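Local atomic coordinates of afamin (Homo sapiens, PDB entry 6RQ7), a protein that carries hydrophobic molecules through body fluids, binds vitamin E and keeps lipidated Wnt proteins soluble and active. Residues L73-C78 against K95-R100; K311-E316 against R374-K379; L453-F458 against T480-R485. All blocks are in the same frame, centred on the assembly; numbering follows the deposited sequence.

Interaction 1: residues L73-C78 against K95-R100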
loop_
_atom_site.group_PDB
_atom_site.type_symbol
_atom_site.label_atom_id
_atom_site.label_comp_id
_atom_site.label_asym_id
_atom_site.label_seq_id
_atom_site.Cartn_x
_atom_site.Cartn_y
_atom_site.Cartn_z
ATOM N N LEU A 73 6.961 11.909 -21.039
ATOM C CA LEU A 73 7.184 10.438 -21.093
ATOM C C LEU A 73 6.032 9.767 -21.852
ATOM O O LEU A 73 6.313 8.976 -22.768
ATOM C CB LEU A 73 7.285 9.906 -19.657
ATOM C CG LEU A 73 8.152 8.665 -19.441
ATOM C CD1 LEU A 73 7.546 7.443 -20.110
ATOM C CD2 LEU A 73 9.577 8.896 -19.923
ATOM N N GLN A 74 4.787 10.090 -21.489
ATOM C CA GLN A 74 3.553 9.414 -21.981
ATOM C C GLN A 74 3.156 9.937 -23.366
ATOM O O GLN A 74 2.445 9.203 -24.082
ATOM C CB GLN A 74 2.406 9.626 -20.995
ATOM C CG GLN A 74 2.634 8.932 -19.663
ATOM C CD GLN A 74 2.045 9.693 -18.505
ATOM O OE1 GLN A 74 1.633 9.112 -17.503
ATOM N NE2 GLN A 74 2.012 11.011 -18.629
ATOM N N GLU A 75 3.567 11.161 -23.712
ATOM C CA GLU A 75 3.298 11.790 -25.033
ATOM C C GLU A 75 4.171 11.093 -26.084
ATOM O O GLU A 75 3.665 10.849 -27.194
ATOM C CB GLU A 75 3.550 13.302 -24.976
ATOM C CG GLU A 75 2.582 14.125 -25.818
ATOM C CD GLU A 75 2.394 15.568 -25.367
ATOM O OE1 GLU A 75 2.035 15.784 -24.189
ATOM O OE2 GLU A 75 2.603 16.477 -26.199
ATOM N N LYS A 76 5.419 10.765 -25.727
ATOM C CA LYS A 76 6.394 10.046 -26.596
ATOM C C LYS A 76 5.953 8.590 -26.769
ATOM O O LYS A 76 5.921 8.125 -27.922
ATOM C CB LYS A 76 7.809 10.115 -26.012
ATOM C CG LYS A 76 8.539 11.424 -26.273
ATOM C CD LYS A 76 9.856 11.540 -25.543
ATOM C CE LYS A 76 10.418 12.946 -25.571
ATOM N NZ LYS A 76 10.696 13.404 -26.953
ATOM N N ILE A 77 5.644 7.902 -25.662
ATOM C CA ILE A 77 5.087 6.516 -25.648
ATOM C C ILE A 77 3.967 6.423 -26.693
ATOM O O ILE A 77 3.991 5.474 -27.496
ATOM C CB ILE A 77 4.596 6.140 -24.235
ATOM C CG1 ILE A 77 5.762 5.753 -23.323
ATOM C CG2 ILE A 77 3.546 5.041 -24.292
ATOM C CD1 ILE A 77 5.359 5.458 -21.895
ATOM N N CYS A 78 3.033 7.380 -26.674
ATOM C CA CYS A 78 1.860 7.478 -27.589
ATOM C C CYS A 78 2.305 7.824 -29.016
ATOM O O CYS A 78 1.781 7.205 -29.970
ATOM C CB CYS A 78 0.881 8.533 -27.093
ATOM S SG CYS A 78 -0.025 8.000 -25.621
ATOM N N LYS A 95 -6.874 10.835 -24.713
ATOM C CA LYS A 95 -7.327 11.569 -23.499
ATOM C C LYS A 95 -6.448 12.804 -23.276
ATOM O O LYS A 95 -5.295 12.815 -23.759
ATOM C CB LYS A 95 -7.261 10.670 -22.261
ATOM C CG LYS A 95 -8.247 9.512 -22.245
ATOM C CD LYS A 95 -8.362 8.850 -20.889
ATOM C CE LYS A 95 -9.011 7.485 -20.950
ATOM N NZ LYS A 95 -10.380 7.552 -21.515
ATOM N N VAL A 96 -6.984 13.793 -22.555
ATOM C CA VAL A 96 -6.247 15.006 -22.090
ATOM C C VAL A 96 -5.207 14.558 -21.059
ATOM O O VAL A 96 -5.441 13.526 -20.399
ATOM C CB VAL A 96 -7.196 16.074 -21.517
ATOM C CG1 VAL A 96 -8.259 16.479 -22.529
ATOM C CG2 VAL A 96 -7.836 15.633 -20.207
ATOM N N ASP A 97 -4.123 15.328 -20.919
ATOM C CA ASP A 97 -2.858 14.925 -20.242
ATOM C C ASP A 97 -3.152 14.303 -18.868
ATOM O O ASP A 97 -2.521 13.273 -18.558
ATOM C CB ASP A 97 -1.879 16.104 -20.163
ATOM C CG ASP A 97 -1.201 16.450 -21.484
ATOM O OD1 ASP A 97 -1.320 15.655 -22.443
ATOM O OD2 ASP A 97 -0.553 17.516 -21.546
ATOM N N ALA A 98 -4.080 14.878 -18.092
ATOM C CA ALA A 98 -4.444 14.427 -16.725
ATOM C C ALA A 98 -5.195 13.090 -16.787
ATOM O O ALA A 98 -4.799 12.151 -16.064
ATOM C CB ALA A 98 -5.267 15.485 -16.029
ATOM N N GLN A 99 -6.242 13.013 -17.616
ATOM C CA GLN A 99 -7.072 11.795 -17.825
ATOM C C GLN A 99 -6.205 10.674 -18.408
ATOM O O GLN A 99 -6.475 9.501 -18.099
ATOM C CB GLN A 99 -8.249 12.103 -18.754
ATOM C CG GLN A 99 -9.265 13.069 -18.160
ATOM C CD GLN A 99 -9.862 12.556 -16.871
ATOM O OE1 GLN A 99 -10.064 13.305 -15.918
ATOM N NE2 GLN A 99 -10.139 11.263 -16.829
ATOM N N ARG A 100 -5.210 11.033 -19.225
ATOM C CA ARG A 100 -4.252 10.095 -19.872
ATOM C C ARG A 100 -3.343 9.473 -18.804
ATOM O O ARG A 100 -3.098 8.255 -18.892
ATOM C CB ARG A 100 -3.480 10.820 -20.983
ATOM C CG ARG A 100 -1.974 10.598 -20.990
ATOM C CD ARG A 100 -1.339 10.664 -22.370
ATOM N NE ARG A 100 -2.063 11.476 -23.342
ATOM C CZ ARG A 100 -1.737 11.597 -24.627
ATOM N NH1 ARG A 100 -0.684 10.964 -25.118
ATOM N NH2 ARG A 100 -2.474 12.357 -25.419
#
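With chi1 at 133° and a bend at chi3 (26°), Arg-100 turns its guanidinium toward helix 73-79 and Cys-78. On the other side Cys-78 holds SG anti to its carbonyl carbon (chi1 -73°), facing that group. SG and NH1 of Arg-100 are then 3.1 Å apart, the sulfur coming in obliquely to the guanidinium. The backbone O of Gln-74 does lie at the guanidinium edge, in its plane, but 3.7 Å from Arg-100 NH1. Further back along the arginine, CD rests 4.1 Å from Gln-74 CB. No hydrogen bond spans the two segments; the guanidinium is steadied from its own side by a weak bond from NH2 to Lys-95 O (3.3 Å). Beside this, Glu-75 OE1 and Asp-97 OD1 stand 3.8 Å apart, and Lys-67 makes long, weak ion pairs with both carboxylates. A leucine in place of Arg-100 would probably deprive Lys-95 O of this donor and open a gap beside Cys-78. That cysteine is disulfide-bonded to Cys-93, whose neighbour Cys-92 pairs with Cys-103: the adjacent-cysteine double disulfide characteristic of the serum albumin fold.

Interaction 2: residues K311-E316 against R374-K379; sequences KFTDSE and RYAEDK
At the end of the short helix 311-314, in the second albumin domain, Arg-374 meets the last carbonyls while Thr-313 packs against the first turn of helix 376-392. Arg-374 NH1 donates to Thr-313 O at 2.6 Å; the acceptor lies close to the guanidinium plane, although the N-H...O angle is only 131° and the donor is tilted 34° from the carbonyl plane. Its NH2 adds a weak bond to Asp-314 O (2.8 Å). Bends at chi2 and chi3 make this possible, since CB of Arg-374 points away from helix 311-314. By textbook albumin topology, helix 376-392 is the long connection from the second domain into the third, so the contact sits at the root of that connection. Thr-313 meets helix 376-392 with both branches. CG2 touches Ala-376 CB at 3.7 Å, and OG1 is at hydrogen-bonding distance, 2.7 Å, from Glu-377 OE1; Asp-314 OD1 also lies close to that hydroxyl, and which of the two carboxylates takes its proton is not settled. With Asp-314 OD1 and Glu-377 OE1 3.7 Å apart, their carboxylates may well raise each other's pKa. The Glu-377 side chain lies near a bound N-acetylglucosamine, and Tyr-373 OH hydrogen-bonds to Ser-315 O.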
loop_
_atom_site.group_PDB
_atom_site.type_symbol
_atom_site.label_atom_id
_atom_site.label_comp_id
_atom_site.label_asym_id
_atom_site.label_seq_id
_atom_site.Cartn_x
_atom_site.Cartn_y
_atom_site.Cartn_z
ATOM N N LYS A 311 -7.486 14.234 26.805
ATOM C CA LYS A 311 -8.089 15.543 26.430
ATOM C C LYS A 311 -9.375 15.263 25.648
ATOM O O LYS A 311 -10.372 15.972 25.870
ATOM C CB LYS A 311 -7.107 16.382 25.605
ATOM C CG LYS A 311 -7.708 17.604 24.919
ATOM C CD LYS A 311 -6.676 18.564 24.360
ATOM C CE LYS A 311 -5.888 17.994 23.198
ATOM N NZ LYS A 311 -4.760 18.878 22.816
ATOM N N PHE A 312 -9.340 14.240 24.788
ATOM C CA PHE A 312 -10.416 13.868 23.831
ATOM C C PHE A 312 -11.600 13.244 24.577
ATOM O O PHE A 312 -12.692 13.174 23.984
ATOM C CB PHE A 312 -9.855 12.929 22.762
ATOM C CG PHE A 312 -8.822 13.568 21.869
ATOM C CD1 PHE A 312 -9.205 14.340 20.783
ATOM C CD2 PHE A 312 -7.468 13.415 22.126
ATOM C CE1 PHE A 312 -8.259 14.938 19.967
ATOM C CE2 PHE A 312 -6.521 14.013 21.309
ATOM C CZ PHE A 312 -6.919 14.773 20.232
ATOM N N THR A 313 -11.386 12.808 25.824
ATOM C CA THR A 313 -12.399 12.139 26.683
ATOM C C THR A 313 -12.809 13.054 27.843
ATOM O O THR A 313 -14.024 13.261 28.018
ATOM C CB THR A 313 -11.868 10.799 27.206
ATOM O OG1 THR A 313 -10.593 11.030 27.806
ATOM C CG2 THR A 313 -11.744 9.759 26.116
ATOM N N ASP A 314 -11.838 13.572 28.604
ATOM C CA ASP A 314 -12.077 14.281 29.892
ATOM C C ASP A 314 -12.763 15.628 29.630
ATOM O O ASP A 314 -13.731 15.933 30.356
ATOM C CB ASP A 314 -10.782 14.443 30.694
ATOM C CG ASP A 314 -10.114 13.124 31.048
ATOM O OD1 ASP A 314 -10.338 12.137 30.316
ATOM O OD2 ASP A 314 -9.375 13.090 32.053
ATOM N N SER A 315 -12.296 16.387 28.631
ATOM C CA SER A 315 -12.761 17.766 28.306
ATOM C C SER A 315 -14.276 17.789 28.067
ATOM O O SER A 315 -14.839 16.743 27.672
ATOM C CB SER A 315 -12.020 18.337 27.121
ATOM O OG SER A 315 -10.646 18.533 27.422
ATOM N N GLU A 316 -14.898 18.952 28.297
ATOM C CA GLU A 316 -16.366 19.186 28.201
ATOM C C GLU A 316 -16.720 19.794 26.836
ATOM O O GLU A 316 -17.864 19.581 26.385
ATOM C CB GLU A 316 -16.836 20.113 29.325
ATOM C CG GLU A 316 -16.527 19.595 30.720
ATOM C CD GLU A 316 -17.154 20.392 31.851
ATOM O OE1 GLU A 316 -16.444 20.681 32.837
ATOM O OE2 GLU A 316 -18.356 20.715 31.750
ATOM N N ARG A 374 -17.421 9.988 28.034
ATOM C CA ARG A 374 -16.530 9.903 29.223
ATOM C C ARG A 374 -15.548 8.743 29.025
ATOM O O ARG A 374 -14.329 8.987 29.120
ATOM C CB ARG A 374 -17.336 9.713 30.514
ATOM C CG ARG A 374 -17.884 11.003 31.109
ATOM C CD ARG A 374 -16.927 11.693 32.067
ATOM N NE ARG A 374 -16.947 13.144 31.903
ATOM C CZ ARG A 374 -16.208 13.832 31.031
ATOM N NH1 ARG A 374 -15.363 13.213 30.223
ATOM N NH2 ARG A 374 -16.317 15.149 30.967
ATOM N N TYR A 375 -16.064 7.544 28.724
ATOM C CA TYR A 375 -15.281 6.283 28.635
ATOM C C TYR A 375 -15.189 5.830 27.172
ATOM O O TYR A 375 -15.527 4.669 26.868
ATOM C CB TYR A 375 -15.876 5.168 29.506
ATOM C CG TYR A 375 -16.935 5.576 30.498
ATOM C CD1 TYR A 375 -18.243 5.790 30.091
ATOM C CD2 TYR A 375 -16.648 5.693 31.849
ATOM C CE1 TYR A 375 -19.232 6.144 30.994
ATOM C CE2 TYR A 375 -17.628 6.042 32.766
ATOM C CZ TYR A 375 -18.923 6.269 32.337
ATOM O OH TYR A 375 -19.896 6.613 33.230
ATOM N N ALA A 376 -14.735 6.720 26.288
ATOM C CA ALA A 376 -14.234 6.361 24.942
ATOM C C ALA A 376 -12.941 5.558 25.125
ATOM O O ALA A 376 -12.744 4.574 24.390
ATOM C CB ALA A 376 -14.007 7.598 24.110
ATOM N N GLU A 377 -12.116 5.972 26.093
ATOM C CA GLU A 377 -10.832 5.323 26.478
ATOM C C GLU A 377 -11.078 3.838 26.759
ATOM O O GLU A 377 -10.352 3.004 26.186
ATOM C CB GLU A 377 -10.221 6.014 27.701
ATOM C CG GLU A 377 -9.277 7.156 27.357
ATOM C CD GLU A 377 -8.926 8.069 28.521
ATOM O OE1 GLU A 377 -9.847 8.716 29.060
ATOM O OE2 GLU A 377 -7.734 8.128 28.893
ATOM N N ASP A 378 -12.066 3.533 27.607
ATOM C CA ASP A 378 -12.432 2.148 28.010
ATOM C C ASP A 378 -13.033 1.401 26.815
ATOM O O ASP A 378 -12.791 0.185 26.707
ATOM C CB ASP A 378 -13.401 2.139 29.196
ATOM C CG ASP A 378 -12.736 2.296 30.552
ATOM O OD1 ASP A 378 -11.520 2.582 30.586
ATOM O OD2 ASP A 378 -13.439 2.122 31.568
ATOM N N LYS A 379 -13.789 2.099 25.959
ATOM C CA LYS A 379 -14.435 1.516 24.752
ATOM C C LYS A 379 -13.361 1.048 23.762
ATOM O O LYS A 379 -13.632 0.080 23.025
ATOM C CB LYS A 379 -15.384 2.517 24.085
ATOM C CG LYS A 379 -16.072 1.995 22.831
ATOM C CD LYS A 379 -17.387 2.669 22.520
ATOM C CE LYS A 379 -18.141 1.978 21.404
ATOM N NZ LYS A 379 -19.300 2.780 20.946
#

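Interaction 3: residues L453-F458 against T480-R485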
loop_
_atom_site.group_PDB
_atom_site.type_symbol
_atom_site.label_atom_id
_atom_site.label_comp_id
_atom_site.label_asym_id
_atom_site.label_seq_id
_atom_site.Cartn_x
_atom_site.Cartn_y
_atom_site.Cartn_z
ATOM N N LEU A 453 -0.437 -7.109 8.460
ATOM C CA LEU A 453 0.088 -7.989 7.379
ATOM C C LEU A 453 -1.067 -8.694 6.656
ATOM O O LEU A 453 -0.983 -8.840 5.422
ATOM C CB LEU A 453 1.057 -9.002 8.000
ATOM C CG LEU A 453 2.342 -9.257 7.215
ATOM C CD1 LEU A 453 2.036 -9.784 5.822
ATOM C CD2 LEU A 453 3.191 -7.997 7.140
ATOM N N ALA A 454 -2.091 -9.136 7.392
ATOM C CA ALA A 454 -3.303 -9.781 6.833
ATOM C C ALA A 454 -4.097 -8.753 6.022
ATOM O O ALA A 454 -4.649 -9.138 4.979
ATOM C CB ALA A 454 -4.147 -10.383 7.928
ATOM N N ASP A 455 -4.133 -7.494 6.480
ATOM C CA ASP A 455 -4.859 -6.378 5.816
ATOM C C ASP A 455 -4.347 -6.229 4.378
ATOM O O ASP A 455 -5.169 -5.900 3.502
ATOM C CB ASP A 455 -4.722 -5.061 6.589
ATOM C CG ASP A 455 -5.956 -4.172 6.530
ATOM O OD1 ASP A 455 -6.988 -4.558 7.121
ATOM O OD2 ASP A 455 -5.876 -3.094 5.903
ATOM N N LEU A 456 -3.051 -6.481 4.145
ATOM C CA LEU A 456 -2.390 -6.358 2.814
ATOM C C LEU A 456 -3.029 -7.333 1.817
ATOM O O LEU A 456 -3.109 -6.973 0.628
ATOM C CB LEU A 456 -0.887 -6.642 2.934
ATOM C CG LEU A 456 -0.069 -5.645 3.756
ATOM C CD1 LEU A 456 1.398 -6.043 3.783
ATOM C CD2 LEU A 456 -0.224 -4.232 3.221
ATOM N N VAL A 457 -3.462 -8.509 2.280
ATOM C CA VAL A 457 -3.911 -9.638 1.408
ATOM C C VAL A 457 -5.343 -9.379 0.914
ATOM O O VAL A 457 -5.765 -10.076 -0.030
ATOM C CB VAL A 457 -3.803 -11.001 2.120
ATOM C CG1 VAL A 457 -2.560 -11.088 2.996
ATOM C CG2 VAL A 457 -5.054 -11.339 2.920
ATOM N N PHE A 458 -6.066 -8.441 1.539
ATOM C CA PHE A 458 -7.451 -8.049 1.162
ATOM C C PHE A 458 -7.390 -6.895 0.157
ATOM O O PHE A 458 -8.251 -6.847 -0.745
ATOM C CB PHE A 458 -8.267 -7.732 2.417
ATOM C CG PHE A 458 -8.449 -8.919 3.326
ATOM C CD1 PHE A 458 -9.109 -10.054 2.882
ATOM C CD2 PHE A 458 -7.943 -8.917 4.616
ATOM C CE1 PHE A 458 -9.268 -11.155 3.709
ATOM C CE2 PHE A 458 -8.105 -10.019 5.443
ATOM C CZ PHE A 458 -8.765 -11.137 4.988
ATOM N N THR A 480 -16.490 0.211 0.760
ATOM C CA THR A 480 -17.282 0.755 1.899
ATOM C C THR A 480 -16.363 1.496 2.877
ATOM O O THR A 480 -16.524 2.723 3.010
ATOM C CB THR A 480 -18.086 -0.348 2.598
ATOM O OG1 THR A 480 -19.117 -0.756 1.698
ATOM C CG2 THR A 480 -18.707 0.095 3.906
ATOM N N ASN A 481 -15.454 0.776 3.540
ATOM C CA ASN A 481 -14.607 1.318 4.635
ATOM C C ASN A 481 -13.258 0.591 4.654
ATOM O O ASN A 481 -13.264 -0.646 4.789
ATOM C CB ASN A 481 -15.313 1.203 5.987
ATOM C CG ASN A 481 -14.517 1.817 7.117
ATOM O OD1 ASN A 481 -13.374 1.437 7.355
ATOM N ND2 ASN A 481 -15.115 2.764 7.821
ATOM N N PHE A 482 -12.157 1.343 4.559
ATOM C CA PHE A 482 -10.762 0.826 4.510
ATOM C C PHE A 482 -10.408 0.109 5.817
ATOM O O PHE A 482 -9.856 -1.003 5.757
ATOM C CB PHE A 482 -9.755 1.954 4.277
ATOM C CG PHE A 482 -8.317 1.539 4.464
ATOM C CD1 PHE A 482 -7.647 0.841 3.472
ATOM C CD2 PHE A 482 -7.640 1.826 5.640
ATOM C CE1 PHE A 482 -6.328 0.453 3.647
ATOM C CE2 PHE A 482 -6.322 1.436 5.814
ATOM C CZ PHE A 482 -5.668 0.751 4.817
ATOM N N ALA A 483 -10.673 0.753 6.955
ATOM C CA ALA A 483 -10.348 0.243 8.309
ATOM C C ALA A 483 -11.066 -1.092 8.535
ATOM O O ALA A 483 -10.374 -2.105 8.777
ATOM C CB ALA A 483 -10.734 1.260 9.356
ATOM N N PHE A 484 -12.400 -1.080 8.429
ATOM C CA PHE A 484 -13.303 -2.239 8.659
ATOM C C PHE A 484 -13.563 -2.970 7.334
ATOM O O PHE A 484 -14.707 -2.923 6.833
ATOM C CB PHE A 484 -14.616 -1.772 9.296
ATOM C CG PHE A 484 -14.479 -1.127 10.653
ATOM C CD1 PHE A 484 -14.312 -1.899 11.792
ATOM C CD2 PHE A 484 -14.535 0.251 10.795
ATOM C CE1 PHE A 484 -14.195 -1.308 13.039
ATOM C CE2 PHE A 484 -14.417 0.840 12.045
ATOM C CZ PHE A 484 -14.245 0.060 13.163
ATOM N N ARG A 485 -12.530 -3.613 6.775
ATOM C CA ARG A 485 -12.658 -4.552 5.624
ATOM C C ARG A 485 -12.204 -5.952 6.060
ATOM O O ARG A 485 -12.851 -6.928 5.637
ATOM C CB ARG A 485 -11.903 -4.036 4.393
ATOM C CG ARG A 485 -10.395 -3.910 4.559
ATOM C CD ARG A 485 -9.636 -3.782 3.248
ATOM N NE ARG A 485 -10.259 -2.903 2.262
ATOM C CZ ARG A 485 -9.687 -2.501 1.128
ATOM N NH1 ARG A 485 -10.348 -1.706 0.303
ATOM N NH2 ARG A 485 -8.459 -2.885 0.820
#
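Asp-455 and Phe-482 make the nearest approach between these segments, with OD2 of the aspartate 4.0 Å from CZ at the far end of the ring. The carboxylate and ring planes are 80° apart, nearly perpendicular, and the oxygen comes in obliquely to the ring. Arg-485 fills the next position: its CG is 4.3 Å from Asp-455 OD1, and its CD is 4.3 Å from Phe-458 CB. Its guanidinium also takes part, NH2 lying 4.2 Å from the backbone C of Phe-458, which approaches the group obliquely. Asp-455 OD2 and Arg-485 NE form an opposite-charge pair 5.7 Å apart, not in contact, although the charges probably still attract in this buried setting. No hydrogen bond joins the segments. The contact belongs to the double-disulfide region of the third albumin domain, where helix 456-462 ends at Cys-462, bonded to Cys-478, and Cys-477 is bonded to Cys-488 beyond the loop. Within that loop an Asx motif sets the backbone: Asn-481 OD1 accepts from Phe-484 N at 2.9 Å, with a nearly straight N-H...O angle of 167°. Phe-482 has CG opposite its backbone N (chi1 170°), which carries the ring toward Asp-455. Farther out, the Phe-482 ring meets His-201 of helix 189-209, Phe-458 stacks on Phe-489, and Arg-485 NH1 makes a weak hydrogen bond to Cys-478 O.

Each interaction falls in a different albumin repeat. Interactions 1 and 3 occupy comparable places, beside the disulfides Cys-78–Cys-93 and Cys-462–Cys-478, and both rely on van der Waals and longer-range charge contacts, unlike interaction 2. Their settings differ: interaction 1 is a surface contact with two like-charged carboxylates close together, whereas every touching residue of interaction 3 is buried and helix 189-209 packs on it. Interaction 2, partly buried, joins segments much farther apart in sequence and does so through polar bonds to backbone carbonyls. Interactions 1 and 2 lie on opposite sides of the chain's centre, their centres 51 Å apart; interactions 2 and 3 approach to about 9 Å between nearest atoms without touching.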